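Local coordinates for IPT/TIG domain-containing protein BACOVA_02650 (Bacteroides ovatus, PDB 5E7H), which binds polysaccharide at the cell surface and probably captures xyloglucan before its transport into the periplasm for degradation, at residues His99-Cys104 with Gln138-Ala143. Numbering follows the deposited sequence.
Sequences HVWGDC and QSYSNA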
ATOM      1  N   HIS A  99      -2.467  15.159   8.379  1.00 20.80           N
ATOM      2  CA  HIS A  99      -3.600  14.948   9.255  1.00 17.85           C
ATOM      3  C   HIS A  99      -4.206  16.277   9.699  1.00 19.63           C
ATOM      4  O   HIS A  99      -3.477  17.198  10.068  1.00 21.93           O
ATOM      5  CB  HIS A  99      -3.130  14.150  10.472  1.00 17.99           C
ATOM      6  CG  HIS A  99      -4.162  13.983  11.530  1.00 19.96           C
ATOM      7  ND1 HIS A  99      -5.144  13.017  11.469  1.00 17.94           N
ATOM      8  CD2 HIS A  99      -4.327  14.617  12.713  1.00 21.24           C
ATOM      9  CE1 HIS A  99      -5.891  13.092  12.557  1.00 17.71           C
ATOM     10  NE2 HIS A  99      -5.412  14.050  13.332  1.00 22.53           N
ATOM     11  N   VAL A 100      -5.531  16.395   9.655  1.00 18.22           N
ATOM     12  CA  VAL A 100      -6.207  17.589  10.156  1.00 17.49           C
ATOM     13  C   VAL A 100      -6.837  17.351  11.532  1.00 21.30           C
ATOM     14  O   VAL A 100      -6.580  18.105  12.474  1.00 23.19           O
ATOM     15  CB  VAL A 100      -7.303  18.073   9.178  1.00 19.45           C
ATOM     16  CG1 VAL A 100      -7.908  19.413   9.637  1.00 23.98           C
ATOM     17  CG2 VAL A 100      -6.716  18.188   7.769  1.00 21.19           C
ATOM     18  N   TRP A 101      -7.667  16.320  11.644  1.00 18.61           N
ATOM     19  CA  TRP A 101      -8.361  16.029  12.905  1.00 19.77           C
ATOM     20  C   TRP A 101      -8.789  14.561  12.941  1.00 17.52           C
ATOM     21  O   TRP A 101      -8.843  13.892  11.914  1.00 17.00           O
ATOM     22  CB  TRP A 101      -9.571  16.963  13.124  1.00 20.91           C
ATOM     23  CG  TRP A 101     -10.698  16.827  12.141  1.00 20.93           C
ATOM     24  CD1 TRP A 101     -10.917  17.607  11.042  1.00 21.00           C
ATOM     25  CD2 TRP A 101     -11.763  15.858  12.158  1.00 19.91           C
ATOM     26  NE1 TRP A 101     -12.043  17.188  10.378  1.00 24.07           N
ATOM     27  CE2 TRP A 101     -12.579  16.118  11.040  1.00 21.43           C
ATOM     28  CE3 TRP A 101     -12.102  14.802  13.011  1.00 23.38           C
ATOM     29  CZ2 TRP A 101     -13.710  15.360  10.747  1.00 25.40           C
ATOM     30  CZ3 TRP A 101     -13.231  14.059  12.722  1.00 27.57           C
ATOM     31  CH2 TRP A 101     -14.008  14.328  11.595  1.00 28.08           C
ATOM     32  N   GLY A 102      -9.059  14.080  14.150  1.00 20.63           N
ATOM     33  CA  GLY A 102      -9.501  12.718  14.349  1.00 19.64           C
ATOM     34  C   GLY A 102      -8.862  12.075  15.559  1.00 20.66           C
ATOM     35  O   GLY A 102      -7.785  12.479  16.016  1.00 23.24           O
ATOM     36  N   ASP A 103      -9.559  11.081  16.100  1.00 17.41           N
ATOM     37  CA  ASP A 103      -9.049  10.261  17.200  1.00 17.86           C
ATOM     38  C   ASP A 103      -8.258   9.114  16.593  1.00 18.27           C
ATOM     39  O   ASP A 103      -8.833   8.167  16.075  1.00 17.46           O
ATOM     40  CB  ASP A 103     -10.219   9.752  18.042  1.00 19.12           C
ATOM     41  CG  ASP A 103      -9.781   9.000  19.291  1.00 26.28           C
ATOM     42  OD1 ASP A 103      -8.571   8.793  19.496  1.00 25.86           O
ATOM     43  OD2 ASP A 103     -10.679   8.611  20.061  1.00 28.97           O
ATOM     44  N   CYS A 104      -6.932   9.220  16.646  1.00 17.91           N
ATOM     45  CA  CYS A 104      -6.044   8.206  16.071  1.00 15.66           C
ATOM     46  C   CYS A 104      -4.652   8.443  16.641  1.00 18.67           C
ATOM     47  O   CYS A 104      -4.464   9.302  17.499  1.00 22.51           O
ATOM     48  CB  CYS A 104      -6.050   8.262  14.548  1.00 16.43           C
ATOM     49  SG  CYS A 104      -5.393   9.824  13.860  1.00 18.96           S
ATOM     50  N   GLN A 138     -10.546   7.677  13.747  1.00 15.85           N
ATOM     51  CA  GLN A 138     -10.491   8.115  12.360  1.00 16.07           C
ATOM     52  C   GLN A 138      -9.407   9.162  12.158  1.00 16.31           C
ATOM     53  O   GLN A 138      -8.918   9.762  13.116  1.00 15.93           O
ATOM     54  CB  GLN A 138     -11.862   8.680  11.935  1.00 16.87           C
ATOM     55  CG  GLN A 138     -12.303   9.954  12.685  1.00 16.89           C
ATOM     56  CD  GLN A 138     -12.653   9.743  14.148  1.00 18.15           C
ATOM     57  OE1 GLN A 138     -12.152  10.452  15.029  1.00 20.21           O
ATOM     58  NE2 GLN A 138     -13.579   8.834  14.413  1.00 19.08           N
ATOM     59  N   SER A 139      -9.045   9.374  10.902  1.00 15.57           N
ATOM     60  CA  SER A 139      -8.223  10.509  10.507  1.00 15.72           C
ATOM     61  C   SER A 139      -8.850  11.200   9.312  1.00 15.72           C
ATOM     62  O   SER A 139      -9.041  10.574   8.269  1.00 17.07           O
ATOM     63  CB  SER A 139      -6.814  10.066  10.171  1.00 17.83           C
ATOM     64  OG  SER A 139      -6.074  11.127   9.588  1.00 19.63           O
ATOM     65  N   TYR A 140      -9.177  12.475   9.496  1.00 16.57           N
ATOM     66  CA  TYR A 140      -9.550  13.377   8.410  1.00 17.35           C
ATOM     67  C   TYR A 140      -8.264  14.063   7.994  1.00 17.70           C
ATOM     68  O   TYR A 140      -7.680  14.811   8.780  1.00 17.00           O
ATOM     69  CB  TYR A 140     -10.606  14.380   8.876  1.00 17.98           C
ATOM     70  CG  TYR A 140     -11.159  15.293   7.792  1.00 19.23           C
ATOM     71  CD1 TYR A 140     -10.357  16.247   7.187  1.00 21.06           C
ATOM     72  CD2 TYR A 140     -12.496  15.227   7.434  1.00 21.99           C
ATOM     73  CE1 TYR A 140     -10.873  17.097   6.209  1.00 24.08           C
ATOM     74  CE2 TYR A 140     -13.016  16.078   6.465  1.00 21.82           C
ATOM     75  CZ  TYR A 140     -12.195  16.999   5.872  1.00 22.31           C
ATOM     76  OH  TYR A 140     -12.701  17.848   4.897  1.00 28.53           O
ATOM     77  N   SER A 141      -7.819  13.798   6.768  1.00 16.54           N
ATOM     78  CA  SER A 141      -6.546  14.318   6.282  1.00 17.32           C
ATOM     79  C   SER A 141      -6.711  15.139   5.015  1.00 18.22           C
ATOM     80  O   SER A 141      -7.772  15.138   4.396  1.00 19.11           O
ATOM     81  CB  SER A 141      -5.562  13.159   6.013  1.00 17.42           C
ATOM     82  OG  SER A 141      -5.172  12.518   7.212  1.00 18.82           O
ATOM     83  N   ASN A 142      -5.654  15.870   4.669  1.00 18.33           N
ATOM     84  CA  ASN A 142      -5.547  16.577   3.400  1.00 17.42           C
ATOM     85  C   ASN A 142      -4.533  15.830   2.562  1.00 16.54           C
ATOM     86  O   ASN A 142      -3.410  15.581   3.001  1.00 17.98           O
ATOM     87  CB  ASN A 142      -5.110  18.029   3.587  1.00 23.51           C
ATOM     88  CG  ASN A 142      -6.273  18.954   3.903  1.00 30.74           C
ATOM     89  OD1 ASN A 142      -7.322  18.905   3.263  1.00 40.57           O
ATOM     90  ND2 ASN A 142      -6.089  19.789   4.893  1.00 33.00           N
ATOM     91  N   ALA A 143      -4.966  15.410   1.384  1.00 13.58           N
ATOM     92  CA  ALA A 143      -4.116  14.738   0.433  1.00 14.07           C
ATOM     93  C   ALA A 143      -3.431  15.761  -0.451  1.00 15.16           C
ATOM     94  O   ALA A 143      -3.913  16.884  -0.632  1.00 18.39           O
ATOM     95  CB  ALA A 143      -4.936  13.798  -0.399  1.00 14.86           C
TER
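Trp101 lays its indole across the base of the Tyr140 side chain, the tight part of the contact: CB of Tyr140 makes a CH-pi contact over the five-membered ring, 3.5 Å from its centroid and 18° off the normal. The planes are 21° apart, but the rings are slid so far that they barely overlap; NE1 of Trp101 lies 3.3 Å from CG of Tyr140, over the phenol face. With chi1 at -175° the Tyr140 ring points away from the backbone N and comes to lie next to NE1 and CZ2 of Trp101. Its OH bonds Glu183. Losing the ring to an alanine is likely to take the phenol from beside NE1 of Trp101 and leave Glu183 without this hydroxyl partner.

The backbone bulges: Tyr140 O accepts from Val100 N (2.8 Å) and Trp101 N (3.2 Å), both in the carbonyl plane, while Tyr140 N returns a bond to Trp101 O at 2.8 Å. On the inner face, that of His99 and Ser141, His99 ND1 bonds the buried Ser139 OG at 2.8 Å, near the ring plane; Tyr93 bonds both serine hydroxyls. Asp103 N gives Gln138 OE1 a straight bond (177°) from above the amide plane. The exposed side is looser: Val100 CG2 merely touches Asn142 ND2. Two residues opposing Tyr140 make a classic beta bulge, here joining outer strand 98-101 to strand 133-142 in an antiparallel sheet of the xyloglucan-binding domain.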